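Local atomic coordinates of restriction endonuclease (Mycobacterium sp., PDB entry 4F0Q), a protein that cleaves DNA as a tetrameric restriction endonuclease whose activity depends on cytosine methylation. Residues R79-L84 with L232-T237; A153-L158 with F221-D226. One frame throughout, in Å; residues are numbered along the deposited sequence.

Both interactions lie within the N-terminal part of the chain assigned to the AspBHI N-terminal family of the PUA clan, on one side of the chain's centre and with their own centres about 10 Å apart. Along the sequence the order is 79-84, 153-158, 221-226, 232-237, so that in sequence both segments of interaction 2 fall between those of interaction 1. Helix 222-227 joins them: its W223 and I224 pack on strand 156-166 in interaction 2, while R81 of interaction 1 donates a weak hydrogen bond to D226 O. The helix thus meets strand 156-166 through apolar side chains, and the loop after it receives the R81 guanidinium from strand 80-81.

Interaction 1: residues R79-L84 with L232-T237; sequences RSRRAL and LAAGET
With CG of R81 set between its backbone N and carbonyl carbon (chi1 69°) and the chain extended from CG to NE, the guanidinium is carried straight across to the loop 232-237, where it meets L232 O. NH1 donates to this oxygen at 2.9 Å, approaching in the carbonyl plane although the oxygen itself sits 26° out of the guanidinium plane. NH2 adds a weaker bond to the same L232 O at 3.1 Å, so one carbonyl is shared by both terminal nitrogens. T237 comes from the opposite direction and lays its methyl CG2 over a face of the guanidinium, 3.8 Å from NH2 of R81. Nearer the strand, CB of A234 touches CD of R81 at 4.0 Å.

R79 approaches the same A234 by a bent route: its chain turns at chi2 (-123°), bringing NH1 to 3.9 Å from A234 CB. The main polar partner of this NH1 is E148, in a salt bridge. Within the loop, OG1 of T237 bonds back to A234 O at 2.6 Å, which ties the residue bearing CG2 to the short 3-10 turn.

R81 is buried, and further main-chain oxygens grip its guanidinium: NE donates to R227 O, and NH2 also reaches N229 O through a weak bond. Carbonyl oxygens probably offset part of its positive charge, an arrangement that probably also fixes the rotation of the group and holds the loop following helix 222-227 against strand 80-81.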
loop_
_atom_site.group_PDB
_atom_site.type_symbol
_atom_site.label_atom_id
_atom_site.label_comp_id
_atom_site.label_asym_id
_atom_site.label_seq_id
_atom_site.Cartn_x
_atom_site.Cartn_y
_atom_site.Cartn_z
ATOM N N ARG A 79 -0.241 47.048 -1.728
ATOM C CA ARG A 79 -1.631 46.717 -1.446
ATOM C C ARG A 79 -1.828 46.426 0.035
ATOM O O ARG A 79 -0.862 46.318 0.791
ATOM C CB ARG A 79 -2.077 45.513 -2.278
ATOM C CG ARG A 79 -1.189 44.286 -2.138
ATOM C CD ARG A 79 -0.663 43.846 -3.495
ATOM N NE ARG A 79 -0.352 42.420 -3.535
ATOM C CZ ARG A 79 0.875 41.914 -3.461
ATOM N NH1 ARG A 79 1.921 42.719 -3.344
ATOM N NH2 ARG A 79 1.055 40.601 -3.508
ATOM N N SER A 80 -3.086 46.300 0.442
ATOM C CA SER A 80 -3.415 45.982 1.825
ATOM C C SER A 80 -3.196 44.495 2.082
ATOM O O SER A 80 -3.317 43.678 1.168
ATOM C CB SER A 80 -4.864 46.369 2.125
ATOM O OG SER A 80 -5.161 46.200 3.500
ATOM N N ARG A 81 -2.871 44.143 3.322
ATOM C CA ARG A 81 -2.566 42.755 3.654
ATOM C C ARG A 81 -2.799 42.427 5.128
ATOM O O ARG A 81 -2.626 43.274 6.004
ATOM C CB ARG A 81 -1.117 42.427 3.285
ATOM C CG ARG A 81 -0.086 43.135 4.153
ATOM C CD ARG A 81 1.326 42.675 3.844
ATOM N NE ARG A 81 2.305 43.310 4.720
ATOM C CZ ARG A 81 2.873 44.486 4.477
ATOM N NH1 ARG A 81 2.560 45.161 3.378
ATOM N NH2 ARG A 81 3.755 44.989 5.330
ATOM N N ARG A 82 -3.191 41.184 5.389
ATOM C CA ARG A 82 -3.309 40.686 6.752
ATOM C C ARG A 82 -1.952 40.148 7.198
ATOM O O ARG A 82 -1.404 39.234 6.581
ATOM C CB ARG A 82 -4.367 39.585 6.830
ATOM C CG ARG A 82 -4.803 39.236 8.243
ATOM C CD ARG A 82 -5.769 40.272 8.798
ATOM N NE ARG A 82 -6.980 40.376 7.987
ATOM C CZ ARG A 82 -8.044 41.098 8.321
ATOM N NH1 ARG A 82 -8.054 41.780 9.457
ATOM N NH2 ARG A 82 -9.102 41.134 7.521
ATOM N N ALA A 83 -1.411 40.726 8.268
ATOM C CA ALA A 83 -0.074 40.382 8.744
ATOM C C ALA A 83 0.057 38.914 9.141
ATOM O O ALA A 83 0.949 38.212 8.663
ATOM C CB ALA A 83 0.317 41.281 9.906
ATOM N N LEU A 84 -0.830 38.457 10.017
ATOM C CA LEU A 84 -0.794 37.076 10.486
ATOM C C LEU A 84 -2.097 36.693 11.173
ATOM O O LEU A 84 -2.944 37.544 11.444
ATOM C CB LEU A 84 0.373 36.860 11.455
ATOM C CG LEU A 84 0.178 37.258 12.924
ATOM C CD1 LEU A 84 1.324 36.726 13.769
ATOM C CD2 LEU A 84 0.053 38.765 13.092
ATOM N N LEU A 232 6.660 48.680 4.207
ATOM C CA LEU A 232 7.173 47.597 3.376
ATOM C C LEU A 232 6.072 46.943 2.550
ATOM O O LEU A 232 4.985 46.664 3.057
ATOM C CB LEU A 232 7.853 46.537 4.245
ATOM C CG LEU A 232 8.992 47.009 5.150
ATOM C CD1 LEU A 232 9.526 45.849 5.973
ATOM C CD2 LEU A 232 10.100 47.645 4.331
ATOM N N ALA A 233 6.362 46.700 1.276
ATOM C CA ALA A 233 5.454 45.951 0.418
ATOM C C ALA A 233 5.452 44.494 0.862
ATOM O O ALA A 233 6.358 44.059 1.571
ATOM C CB ALA A 233 5.881 46.066 -1.036
ATOM N N ALA A 234 4.436 43.745 0.446
ATOM C CA ALA A 234 4.303 42.344 0.841
ATOM C C ALA A 234 5.495 41.506 0.388
ATOM O O ALA A 234 5.890 40.558 1.066
ATOM C CB ALA A 234 3.008 41.762 0.302
ATOM N N GLY A 235 6.065 41.865 -0.757
ATOM C CA GLY A 235 7.216 41.159 -1.290
ATOM C C GLY A 235 8.515 41.552 -0.612
ATOM O O GLY A 235 9.561 40.956 -0.863
ATOM N N GLU A 236 8.445 42.562 0.250
ATOM C CA GLU A 236 9.616 43.028 0.983
ATOM C C GLU A 236 9.595 42.522 2.421
ATOM O O GLU A 236 10.365 42.986 3.263
ATOM C CB GLU A 236 9.672 44.556 0.977
ATOM C CG GLU A 236 9.705 45.179 -0.409
ATOM C CD GLU A 236 9.663 46.695 -0.364
ATOM O OE1 GLU A 236 9.761 47.327 -1.437
ATOM O OE2 GLU A 236 9.530 47.254 0.743
ATOM N N THR A 237 8.711 41.567 2.698
ATOM C CA THR A 237 8.518 41.067 4.054
ATOM C C THR A 237 9.047 39.649 4.239
ATOM O O THR A 237 8.715 38.982 5.218
ATOM C CB THR A 237 7.028 41.083 4.448
ATOM O OG1 THR A 237 6.294 40.212 3.578
ATOM C CG2 THR A 237 6.464 42.487 4.344
HETATM O O HOH W 1 4.321 42.486 -3.049
#

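Interaction 2: residues A153-L158 with F221-D226; sequences APPLFL and FRWIDD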
loop_
_atom_site.group_PDB
_atom_site.type_symbol
_atom_site.label_atom_id
_atom_site.label_comp_id
_atom_site.label_asym_id
_atom_site.label_seq_id
_atom_site.Cartn_x
_atom_site.Cartn_y
_atom_site.Cartn_z
ATOM N N ALA A 153 -0.688 36.082 1.844
ATOM C CA ALA A 153 -1.215 35.087 2.775
ATOM C C ALA A 153 -0.640 35.231 4.181
ATOM O O ALA A 153 0.573 35.152 4.374
ATOM C CB ALA A 153 -0.966 33.682 2.244
ATOM N N PRO A 154 -1.521 35.444 5.171
ATOM C CA PRO A 154 -1.119 35.587 6.573
ATOM C C PRO A 154 -0.728 34.252 7.202
ATOM O O PRO A 154 -1.538 33.325 7.226
ATOM C CB PRO A 154 -2.380 36.139 7.242
ATOM C CG PRO A 154 -3.499 35.649 6.392
ATOM C CD PRO A 154 -2.973 35.619 4.987
ATOM N N PRO A 155 0.512 34.154 7.702
ATOM C CA PRO A 155 1.007 32.949 8.377
ATOM C C PRO A 155 0.170 32.600 9.601
ATOM O O PRO A 155 -0.245 33.494 10.336
ATOM C CB PRO A 155 2.421 33.348 8.809
ATOM C CG PRO A 155 2.813 34.430 7.868
ATOM C CD PRO A 155 1.554 35.187 7.583
ATOM N N LEU A 156 -0.076 31.311 9.813
ATOM C CA LEU A 156 -0.821 30.864 10.985
ATOM C C LEU A 156 0.113 30.443 12.114
ATOM O O LEU A 156 0.567 29.299 12.169
ATOM C CB LEU A 156 -1.780 29.723 10.628
ATOM C CG LEU A 156 -3.216 30.114 10.265
ATOM C CD1 LEU A 156 -3.263 30.962 9.000
ATOM C CD2 LEU A 156 -4.087 28.876 10.117
ATOM N N PHE A 157 0.398 31.384 13.010
ATOM C CA PHE A 157 1.235 31.117 14.172
ATOM C C PHE A 157 0.436 30.387 15.241
ATOM O O PHE A 157 -0.477 30.952 15.844
ATOM C CB PHE A 157 1.805 32.421 14.734
ATOM C CG PHE A 157 3.033 32.902 14.019
ATOM C CD1 PHE A 157 2.998 33.180 12.663
ATOM C CD2 PHE A 157 4.222 33.082 14.704
ATOM C CE1 PHE A 157 4.129 33.622 12.003
ATOM C CE2 PHE A 157 5.355 33.528 14.050
ATOM C CZ PHE A 157 5.309 33.798 12.699
ATOM N N LEU A 158 0.786 29.127 15.469
ATOM C CA LEU A 158 0.045 28.290 16.402
ATOM C C LEU A 158 0.560 28.421 17.831
ATOM O O LEU A 158 1.764 28.459 18.069
ATOM C CB LEU A 158 0.090 26.828 15.957
ATOM C CG LEU A 158 -0.412 26.566 14.535
ATOM C CD1 LEU A 158 -0.291 25.095 14.177
ATOM C CD2 LEU A 158 -1.847 27.044 14.378
ATOM N N PHE A 221 10.805 36.707 14.734
ATOM C CA PHE A 221 9.607 37.537 14.808
ATOM C C PHE A 221 9.729 38.842 14.028
ATOM O O PHE A 221 8.764 39.600 13.923
ATOM C CB PHE A 221 9.215 37.812 16.260
ATOM C CG PHE A 221 7.955 37.117 16.682
ATOM C CD1 PHE A 221 6.717 37.608 16.300
ATOM C CD2 PHE A 221 8.006 35.968 17.452
ATOM C CE1 PHE A 221 5.554 36.966 16.682
ATOM C CE2 PHE A 221 6.846 35.323 17.839
ATOM C CZ PHE A 221 5.620 35.822 17.453
ATOM N N ARG A 222 10.911 39.101 13.476
ATOM C CA ARG A 222 11.104 40.254 12.606
ATOM C C ARG A 222 10.364 40.049 11.285
ATOM O O ARG A 222 10.098 41.004 10.556
ATOM C CB ARG A 222 12.591 40.511 12.362
ATOM C CG ARG A 222 13.346 40.953 13.605
ATOM C CD ARG A 222 14.751 41.421 13.269
ATOM N NE ARG A 222 15.569 40.348 12.714
ATOM C CZ ARG A 222 16.838 40.493 12.347
ATOM N NH1 ARG A 222 17.437 41.669 12.474
ATOM N NH2 ARG A 222 17.508 39.462 11.851
ATOM N N TRP A 223 10.043 38.792 10.991
ATOM C CA TRP A 223 9.195 38.437 9.861
ATOM C C TRP A 223 7.843 39.126 10.020
ATOM O O TRP A 223 7.342 39.779 9.097
ATOM C CB TRP A 223 9.010 36.918 9.829
ATOM C CG TRP A 223 8.178 36.395 8.694
ATOM C CD1 TRP A 223 7.870 37.039 7.530
ATOM C CD2 TRP A 223 7.546 35.110 8.621
ATOM N NE1 TRP A 223 7.087 36.233 6.737
ATOM C CE2 TRP A 223 6.873 35.045 7.386
ATOM C CE3 TRP A 223 7.486 34.010 9.481
ATOM C CZ2 TRP A 223 6.151 33.923 6.989
ATOM C CZ3 TRP A 223 6.766 32.897 9.086
ATOM C CH2 TRP A 223 6.109 32.862 7.851
ATOM N N ILE A 224 7.265 38.978 11.207
ATOM C CA ILE A 224 5.983 39.592 11.526
ATOM C C ILE A 224 6.108 41.111 11.581
ATOM O O ILE A 224 5.203 41.827 11.151
ATOM C CB ILE A 224 5.418 39.050 12.856
ATOM C CG1 ILE A 224 5.242 37.535 12.767
ATOM C CG2 ILE A 224 4.092 39.709 13.190
ATOM C CD1 ILE A 224 4.387 37.098 11.596
ATOM N N ASP A 225 7.234 41.595 12.099
ATOM C CA ASP A 225 7.513 43.028 12.130
ATOM C C ASP A 225 7.442 43.606 10.724
ATOM O O ASP A 225 6.840 44.655 10.504
ATOM C CB ASP A 225 8.895 43.304 12.723
ATOM C CG ASP A 225 9.006 42.883 14.173
ATOM O OD1 ASP A 225 7.970 42.540 14.780
ATOM O OD2 ASP A 225 10.135 42.906 14.711
ATOM N N ASP A 226 8.059 42.908 9.776
ATOM C CA ASP A 226 8.040 43.325 8.381
ATOM C C ASP A 226 6.636 43.227 7.797
ATOM O O ASP A 226 6.193 44.129 7.087
ATOM C CB ASP A 226 9.016 42.490 7.551
ATOM C CG ASP A 226 10.453 42.671 7.990
ATOM O OD1 ASP A 226 10.759 43.714 8.604
ATOM O OD2 ASP A 226 11.277 41.773 7.720
#
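An aromatic cluster in the core of the N-terminal domain, made by F157, F221 and W223, packs helix 222-227 and the adjoining F221 against strand 156-166, which pairs in parallel with strand 85-89 of the large mixed sheet. F157 projects from the strand into the cluster. Its CE2 lies over one face of the F221 ring, toward the rim and 4.1 Å from F221 CZ, with the two planes inclined at 46°. W223 meets the F157 ring at its edge, where W223 CE3 stands 3.9 Å from F157 CZ; the planes make 49°, again an oblique pairing.

The indole is swung out from the helix by a chi1 of -179°, which places CG opposite the backbone N and lets the six-membered ring span both F157 and P155. W245 makes an edge-to-face contact with the indole. All five touching residues are buried, and between the two segments the contacts are apolar. I224 faces F157 from the opposite direction, its CD1 reaching CE1 of F157 at 3.5 Å. Just before the strand, the pyrrolidine of P155 crosses the far end of the indole, with P155 CG 3.5 Å from W223 CZ2.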